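PDB 6P74: OLD nuclease from Thermus scotoductus, which degrades linear or supercoiled double-stranded DNA from 5' to 3', nicks and linearizes circular DNA, and carries a DNA-stimulated ATPase activity. Local coordinates for residues A[16-21]-A[322-327]; A[315-320]-A[416-421]. All coordinates share one frame; numbering follows the deposited sequence.

Contact 1 of 2, residues A[16-21]-A[322-327]; sequences IDLPLG and ALRLVR
Arg324 reaches from strand 323-328 to the end of strand 13-19 and grips the backbone carbonyl of Pro19. NE makes the better bond, 2.8 Å to Pro19 O with an N-H...O angle of 156°, while NH2 adds a weak one to the same oxygen at 3.0 Å. The oxygen lies in the guanidinium plane, in the fork between the two nitrogens, so one carbonyl is held by two N-H groups and the rotation of the planar group is fixed. The bend at chi2 (-71°), with the turn of the head at chi4 (-92°), lets NE and NH2 face Pro19 while NH1 donates to Leu323 O at 2.9 Å, from above that carbonyl's plane; NH1 also donates to Glu321 O. Arginine suits this buried place because a planar head with several N-H groups can serve carbonyls on both sides at once.

The tight part is this bonded oxygen together with buried Leu18, whose CD1 methyl lies 3.9 Å from both CG and CD of Arg324, at the guanidinium edge. The looser part is the unbonded approach of partly exposed residues: Pro19 lays the apolar side of its ring over one guanidinium face, CG 4.0 Å from NH2, and Gly21 N stands obliquely, 3.8 Å from NH2. Tyr338 also touches both Pro19 and Arg324.

Strand 13-19 belongs to an antiparallel sheet and 323-328 to the mixed core sheet; Arg324 links them here, and such a pairing of an antiparallel beta part with a P-loop core is characteristic of the ABC-type ATPase fold.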
ATOM      1  N   ILE A  16       2.981 -15.331 -14.520  1.00 80.98           N
ATOM      2  CA  ILE A  16       3.843 -16.088 -13.622  1.00 81.71           C
ATOM      3  C   ILE A  16       3.033 -17.298 -13.194  1.00 77.09           C
ATOM      4  O   ILE A  16       1.802 -17.265 -13.114  1.00 78.64           O
ATOM      5  CB  ILE A  16       4.431 -15.397 -12.370  1.00 75.71           C
ATOM      6  CG1 ILE A  16       3.295 -14.829 -11.529  1.00 72.63           C
ATOM      7  CG2 ILE A  16       5.425 -14.314 -12.781  1.00 68.92           C
ATOM      8  CD1 ILE A  16       3.585 -14.774 -10.050  1.00 75.32           C
ATOM      9  N   ASP A  17       3.757 -18.359 -12.868  1.00 74.55           N
ATOM     10  CA  ASP A  17       3.155 -19.627 -12.486  1.00 70.24           C
ATOM     11  C   ASP A  17       4.136 -20.339 -11.561  1.00 70.15           C
ATOM     12  O   ASP A  17       5.204 -20.767 -12.010  1.00 73.64           O
ATOM     13  CB  ASP A  17       2.858 -20.442 -13.744  1.00 74.62           C
ATOM     14  CG  ASP A  17       2.163 -21.752 -13.452  1.00 81.27           C
ATOM     15  OD1 ASP A  17       1.982 -22.101 -12.255  1.00 74.49           O
ATOM     16  OD2 ASP A  17       1.806 -22.435 -14.442  1.00 86.59           O
ATOM     17  N   LEU A  18       3.807 -20.464 -10.277  1.00 70.50           N
ATOM     18  CA  LEU A  18       4.782 -21.167  -9.455  1.00 75.09           C
ATOM     19  C   LEU A  18       4.130 -22.212  -8.567  1.00 69.24           C
ATOM     20  O   LEU A  18       3.001 -22.032  -8.100  1.00 64.83           O
ATOM     21  CB  LEU A  18       5.594 -20.198  -8.576  1.00 76.06           C
ATOM     22  CG  LEU A  18       4.840 -19.431  -7.504  1.00 75.06           C
ATOM     23  CD1 LEU A  18       5.713 -19.285  -6.254  1.00 76.41           C
ATOM     24  CD2 LEU A  18       4.467 -18.082  -8.058  1.00 72.30           C
ATOM     25  N   PRO A  19       4.827 -23.313  -8.309  1.00 70.68           N
ATOM     26  CA  PRO A  19       4.330 -24.269  -7.315  1.00 65.69           C
ATOM     27  C   PRO A  19       4.476 -23.705  -5.917  1.00 72.56           C
ATOM     28  O   PRO A  19       5.326 -22.848  -5.646  1.00 69.58           O
ATOM     29  CB  PRO A  19       5.225 -25.494  -7.506  1.00 61.90           C
ATOM     30  CG  PRO A  19       6.540 -24.894  -8.054  1.00 70.32           C
ATOM     31  CD  PRO A  19       6.091 -23.748  -8.939  1.00 67.56           C
ATOM     32  N   LEU A  20       3.613 -24.187  -5.030  1.00 72.81           N
ATOM     33  CA  LEU A  20       3.664 -23.848  -3.620  1.00 66.82           C
ATOM     34  C   LEU A  20       3.783 -25.137  -2.825  1.00 64.26           C
ATOM     35  O   LEU A  20       3.101 -26.116  -3.121  1.00 74.96           O
ATOM     36  CB  LEU A  20       2.428 -23.062  -3.200  1.00 59.80           C
ATOM     37  CG  LEU A  20       2.235 -21.721  -3.909  1.00 64.02           C
ATOM     38  CD1 LEU A  20       0.858 -21.171  -3.583  1.00 61.50           C
ATOM     39  CD2 LEU A  20       3.283 -20.739  -3.474  1.00 63.34           C
ATOM     40  N   GLY A  21       4.667 -25.140  -1.836  1.00 60.03           N
ATOM     41  CA  GLY A  21       4.872 -26.303  -1.006  1.00 63.19           C
ATOM     42  C   GLY A  21       4.717 -26.001   0.472  1.00 71.18           C
ATOM     43  O   GLY A  21       4.432 -24.866   0.879  1.00 71.23           O
ATOM     44  N   ALA A 322      12.084 -25.596  -1.257  1.00 63.69           N
ATOM     45  CA  ALA A 322      11.307 -24.445  -0.796  1.00 69.94           C
ATOM     46  C   ALA A 322      11.552 -23.186  -1.622  1.00 71.29           C
ATOM     47  O   ALA A 322      10.701 -22.288  -1.629  1.00 70.67           O
ATOM     48  CB  ALA A 322      11.624 -24.148   0.663  1.00 66.96           C
ATOM     49  N   LEU A 323      12.663 -23.129  -2.353  1.00 66.52           N
ATOM     50  CA  LEU A 323      13.161 -21.883  -2.906  1.00 57.59           C
ATOM     51  C   LEU A 323      12.390 -21.444  -4.134  1.00 61.81           C
ATOM     52  O   LEU A 323      12.144 -22.238  -5.052  1.00 68.95           O
ATOM     53  CB  LEU A 323      14.641 -22.026  -3.245  1.00 61.21           C
ATOM     54  CG  LEU A 323      15.528 -22.129  -2.000  1.00 60.35           C
ATOM     55  CD1 LEU A 323      16.985 -22.382  -2.365  1.00 57.27           C
ATOM     56  CD2 LEU A 323      15.369 -20.886  -1.113  1.00 61.20           C
ATOM     57  N   ARG A 324      12.009 -20.169  -4.134  1.00 62.15           N
ATOM     58  CA  ARG A 324      11.478 -19.471  -5.295  1.00 63.90           C
ATOM     59  C   ARG A 324      12.231 -18.161  -5.400  1.00 64.10           C
ATOM     60  O   ARG A 324      12.202 -17.358  -4.457  1.00 64.56           O
ATOM     61  CB  ARG A 324       9.969 -19.182  -5.165  1.00 65.51           C
ATOM     62  CG  ARG A 324       9.104 -20.332  -4.696  1.00 66.49           C
ATOM     63  CD  ARG A 324       8.985 -21.396  -5.764  1.00 66.41           C
ATOM     64  NE  ARG A 324       8.081 -22.438  -5.307  1.00 73.27           N
ATOM     65  CZ  ARG A 324       8.469 -23.530  -4.663  1.00 67.68           C
ATOM     66  NH1 ARG A 324       9.765 -23.741  -4.422  1.00 55.02           N
ATOM     67  NH2 ARG A 324       7.558 -24.403  -4.267  1.00 64.64           N
ATOM     68  N   LEU A 325      12.875 -17.921  -6.539  1.00 62.87           N
ATOM     69  CA  LEU A 325      13.648 -16.694  -6.744  1.00 64.72           C
ATOM     70  C   LEU A 325      12.953 -15.826  -7.787  1.00 62.71           C
ATOM     71  O   LEU A 325      12.666 -16.289  -8.898  1.00 66.89           O
ATOM     72  CB  LEU A 325      15.092 -17.027  -7.139  1.00 66.84           C
ATOM     73  CG  LEU A 325      16.062 -15.934  -7.596  1.00 73.14           C
ATOM     74  CD1 LEU A 325      16.180 -14.817  -6.599  1.00 76.48           C
ATOM     75  CD2 LEU A 325      17.430 -16.556  -7.820  1.00 80.37           C
ATOM     76  N   VAL A 326      12.663 -14.579  -7.420  1.00 66.86           N
ATOM     77  CA  VAL A 326      11.806 -13.683  -8.199  1.00 71.23           C
ATOM     78  C   VAL A 326      12.627 -12.468  -8.612  1.00 77.18           C
ATOM     79  O   VAL A 326      13.267 -11.833  -7.766  1.00 77.27           O
ATOM     80  CB  VAL A 326      10.560 -13.244  -7.401  1.00 72.42           C
ATOM     81  CG1 VAL A 326       9.680 -12.269  -8.220  1.00 73.79           C
ATOM     82  CG2 VAL A 326       9.738 -14.439  -6.977  1.00 69.61           C
ATOM     83  N   ARG A 327      12.609 -12.139  -9.904  1.00 81.31           N
ATOM     84  CA  ARG A 327      13.343 -10.965 -10.359  1.00 82.94           C
ATOM     85  C   ARG A 327      12.868 -10.557 -11.746  1.00 88.49           C
ATOM     86  O   ARG A 327      12.178 -11.318 -12.436  1.00 89.35           O
ATOM     87  CB  ARG A 327      14.854 -11.216 -10.344  1.00 82.81           C
ATOM     88  CG  ARG A 327      15.358 -11.995 -11.489  1.00 82.09           C
ATOM     89  CD  ARG A 327      16.701 -12.562 -11.149  1.00 92.49           C
ATOM     90  NE  ARG A 327      16.688 -13.972 -11.482  1.00101.04           N
ATOM     91  CZ  ARG A 327      17.660 -14.830 -11.220  1.00 93.86           C
ATOM     92  NH1 ARG A 327      18.774 -14.440 -10.603  1.00 87.48           N
ATOM     93  NH2 ARG A 327      17.490 -16.090 -11.585  1.00 92.33           N
TER

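Contact 2 of 2, residues A[315-320]-A[416-421]; sequences ADVNRF and VGVCKA
Val418, on helix 409-422, offers the largest surface to the loop 315-320, and Val317 and Phe320 receive it. Methyl meets methyl: Val317 CG2 lies 3.7 Å from Val418 CG2, with Val418 CB a little farther at 4.1 Å. The two side chains approach at a slant, each pointing from its own backbone toward the other segment. In Val418 CG2 stands opposite the carbonyl carbon and beside the backbone N, with CG1 opposite that N (chi1 171°); this lets CG2 meet both loop residues, and the same methyl comes 4.0 Å from Phe320 CB. A beta-branched residue serves well here, since two methyls on one carbon present a broad, stiff apolar surface close to the helix.

Phe320 meets Val418 through its CB alone. Its ring leads away, CG lying between the backbone N and the carbonyl carbon at chi1 48°, and the side chain reaches Leu347 and Arg351 of helix 341-355. The length of phenylalanine suits this double duty: CB meets Val418 while the rest of the side chain serves that helix. Leu347 touches Val418 as well, so helix 341-355 adjoins both sides of the contact. Across this patch the C-terminal part of the ATPase domain rests on the Toprim domain, whose parallel sheet carries helix 409-422 on one side: Val416 and Cys419 of the helix pack on strand 426-431.

Val317 is presented from a type I beta turn, Asp316 to Arg319, in which it is the first of the two central residues. Asp316 OD1 braces the turn as an Asx turn, accepting from Asn318 N at 2.9 Å through its anti lone pair and from Asn318 ND2 at 2.7 Å through its syn one. The backbone N of Val317 itself donates to Asn365 OD1.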
ATOM      1  N   ALA A 315      16.329 -18.710   4.252  1.00 74.10           N
ATOM      2  CA  ALA A 315      16.415 -19.204   2.881  1.00 69.19           C
ATOM      3  C   ALA A 315      17.586 -20.179   2.853  1.00 73.23           C
ATOM      4  O   ALA A 315      18.724 -19.791   2.580  1.00 70.07           O
ATOM      5  CB  ALA A 315      16.560 -18.072   1.899  1.00 63.00           C
ATOM      6  N   ASP A 316      17.289 -21.445   3.149  1.00 80.54           N
ATOM      7  CA  ASP A 316      18.294 -22.482   3.355  1.00 82.69           C
ATOM      8  C   ASP A 316      18.574 -23.203   2.043  1.00 77.87           C
ATOM      9  O   ASP A 316      17.656 -23.780   1.448  1.00 78.32           O
ATOM     10  CB  ASP A 316      17.806 -23.478   4.403  1.00 82.92           C
ATOM     11  CG  ASP A 316      18.931 -24.245   5.038  1.00 97.72           C
ATOM     12  OD1 ASP A 316      19.723 -24.890   4.300  1.00100.03           O
ATOM     13  OD2 ASP A 316      19.027 -24.180   6.286  1.00107.12           O
ATOM     14  N   VAL A 317      19.842 -23.206   1.609  1.00 69.03           N
ATOM     15  CA  VAL A 317      20.157 -23.889   0.358  1.00 76.02           C
ATOM     16  C   VAL A 317      19.929 -25.395   0.479  1.00 84.62           C
ATOM     17  O   VAL A 317      19.643 -26.063  -0.519  1.00 93.79           O
ATOM     18  CB  VAL A 317      21.592 -23.580  -0.109  1.00 81.66           C
ATOM     19  CG1 VAL A 317      22.524 -24.091   0.884  1.00 80.16           C
ATOM     20  CG2 VAL A 317      21.893 -24.270  -1.393  1.00 92.54           C
ATOM     21  N   ASN A 318      20.051 -25.962   1.677  1.00 82.90           N
ATOM     22  CA  ASN A 318      19.832 -27.397   1.810  1.00 84.79           C
ATOM     23  C   ASN A 318      18.365 -27.748   1.666  1.00 86.91           C
ATOM     24  O   ASN A 318      18.030 -28.908   1.422  1.00 93.17           O
ATOM     25  CB  ASN A 318      20.379 -27.896   3.148  1.00 94.03           C
ATOM     26  CG  ASN A 318      21.826 -27.466   3.371  1.00113.80           C
ATOM     27  OD1 ASN A 318      22.772 -28.132   2.919  1.00114.53           O
ATOM     28  ND2 ASN A 318      22.007 -26.327   4.047  1.00120.17           N
ATOM     29  N   ARG A 319      17.487 -26.772   1.778  1.00 64.74           N
ATOM     30  CA  ARG A 319      16.070 -27.001   1.555  1.00 69.76           C
ATOM     31  C   ARG A 319      15.940 -26.225   0.241  1.00 64.99           C
ATOM     32  O   ARG A 319      15.779 -25.001   0.234  1.00 67.57           O
ATOM     33  CB  ARG A 319      15.285 -26.386   2.718  1.00 74.43           C
ATOM     34  CG  ARG A 319      13.935 -26.983   2.980  1.00 84.11           C
ATOM     35  CD  ARG A 319      13.358 -26.393   4.262  1.00 94.73           C
ATOM     36  NE  ARG A 319      13.743 -27.124   5.470  1.00 92.98           N
ATOM     37  CZ  ARG A 319      12.940 -27.991   6.088  1.00 90.41           C
ATOM     38  NH1 ARG A 319      11.714 -28.219   5.616  1.00 82.69           N
ATOM     39  NH2 ARG A 319      13.352 -28.614   7.185  1.00 94.82           N
ATOM     40  N   PHE A 320      16.027 -26.933  -0.885  1.00 70.64           N
ATOM     41  CA  PHE A 320      16.133 -26.251  -2.171  1.00 72.12           C
ATOM     42  C   PHE A 320      14.715 -26.385  -2.722  1.00 66.96           C
ATOM     43  O   PHE A 320      14.311 -25.555  -3.544  1.00 61.97           O
ATOM     44  CB  PHE A 320      17.160 -26.795  -3.178  1.00 62.63           C
ATOM     45  CG  PHE A 320      17.104 -28.278  -3.359  1.00 65.44           C
ATOM     46  CD1 PHE A 320      16.114 -28.860  -4.135  1.00 64.33           C
ATOM     47  CD2 PHE A 320      18.065 -29.100  -2.774  1.00 64.80           C
ATOM     48  CE1 PHE A 320      16.063 -30.243  -4.308  1.00 68.67           C
ATOM     49  CE2 PHE A 320      18.024 -30.485  -2.934  1.00 59.09           C
ATOM     50  CZ  PHE A 320      17.025 -31.057  -3.704  1.00 67.02           C
ATOM     51  N   VAL A 416      26.255 -25.433  -7.066  1.00 60.35           N
ATOM     52  CA  VAL A 416      26.113 -25.316  -8.515  1.00 58.21           C
ATOM     53  C   VAL A 416      24.709 -25.738  -8.955  1.00 63.17           C
ATOM     54  O   VAL A 416      24.049 -25.041  -9.735  1.00 67.21           O
ATOM     55  CB  VAL A 416      27.193 -26.136  -9.234  1.00 57.88           C
ATOM     56  CG1 VAL A 416      26.726 -26.483 -10.654  1.00 57.77           C
ATOM     57  CG2 VAL A 416      28.479 -25.347  -9.301  1.00 59.78           C
ATOM     58  N   GLY A 417      24.231 -26.881  -8.453  1.00 56.76           N
ATOM     59  CA  GLY A 417      22.917 -27.370  -8.861  1.00 62.45           C
ATOM     60  C   GLY A 417      21.791 -26.419  -8.492  1.00 64.58           C
ATOM     61  O   GLY A 417      20.855 -26.217  -9.264  1.00 75.86           O
ATOM     62  N   VAL A 418      21.889 -25.793  -7.324  1.00 61.82           N
ATOM     63  CA  VAL A 418      20.915 -24.783  -6.930  1.00 63.37           C
ATOM     64  C   VAL A 418      21.047 -23.542  -7.807  1.00 66.34           C
ATOM     65  O   VAL A 418      20.055 -23.047  -8.354  1.00 64.88           O
ATOM     66  CB  VAL A 418      21.073 -24.454  -5.435  1.00 64.85           C
ATOM     67  CG1 VAL A 418      20.230 -23.261  -5.064  1.00 66.30           C
ATOM     68  CG2 VAL A 418      20.682 -25.665  -4.606  1.00 70.06           C
ATOM     69  N   CYS A 419      22.274 -23.027  -7.974  1.00 62.47           N
ATOM     70  CA  CYS A 419      22.463 -21.865  -8.845  1.00 63.52           C
ATOM     71  C   CYS A 419      21.977 -22.141 -10.266  1.00 62.41           C
ATOM     72  O   CYS A 419      21.325 -21.292 -10.890  1.00 57.43           O
ATOM     73  CB  CYS A 419      23.935 -21.447  -8.887  1.00 58.48           C
ATOM     74  SG  CYS A 419      24.547 -20.765  -7.367  1.00 64.33           S
ATOM     75  N   LYS A 420      22.306 -23.311 -10.809  1.00 61.41           N
ATOM     76  CA  LYS A 420      21.812 -23.647 -12.134  1.00 65.74           C
ATOM     77  C   LYS A 420      20.284 -23.645 -12.155  1.00 77.80           C
ATOM     78  O   LYS A 420      19.663 -22.992 -13.004  1.00 80.29           O
ATOM     79  CB  LYS A 420      22.380 -24.994 -12.588  1.00 70.04           C
ATOM     80  CG  LYS A 420      23.286 -24.859 -13.815  1.00 81.40           C
ATOM     81  CD  LYS A 420      23.860 -26.169 -14.312  1.00 89.74           C
ATOM     82  CE  LYS A 420      22.931 -27.363 -14.107  1.00 87.58           C
ATOM     83  NZ  LYS A 420      23.568 -28.667 -14.514  1.00 78.83           N
ATOM     84  N   ALA A 421      19.655 -24.319 -11.185  1.00 75.90           N
ATOM     85  CA  ALA A 421      18.191 -24.363 -11.148  1.00 69.05           C
ATOM     86  C   ALA A 421      17.572 -22.985 -10.915  1.00 70.05           C
ATOM     87  O   ALA A 421      16.416 -22.749 -11.286  1.00 75.85           O
ATOM     88  CB  ALA A 421      17.713 -25.338 -10.061  1.00 61.87           C
TER

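Overall arrangement
Contacts 1 and 2 have centres about 13 Å apart and share one run of chain: loop 315-320 leads almost directly into strand 323-328. They also touch, as Leu323 CD1 lies 4.1 Å from Asp316 O and Leu323 CD2 4.3 Å from Ala315 CB. Contact 1 works within the ATPase domain, where the Arg324 side chain is about 8 Å from that of Lys34, which probably binds ATP as the P-loop lysine. Contact 2 faces the Toprim domain and lies away from the ATP and metal sites, including the samarium site of Asp431 and Glu480. The same connection therefore links the sheet of the nucleotide-binding region to the domain boundary.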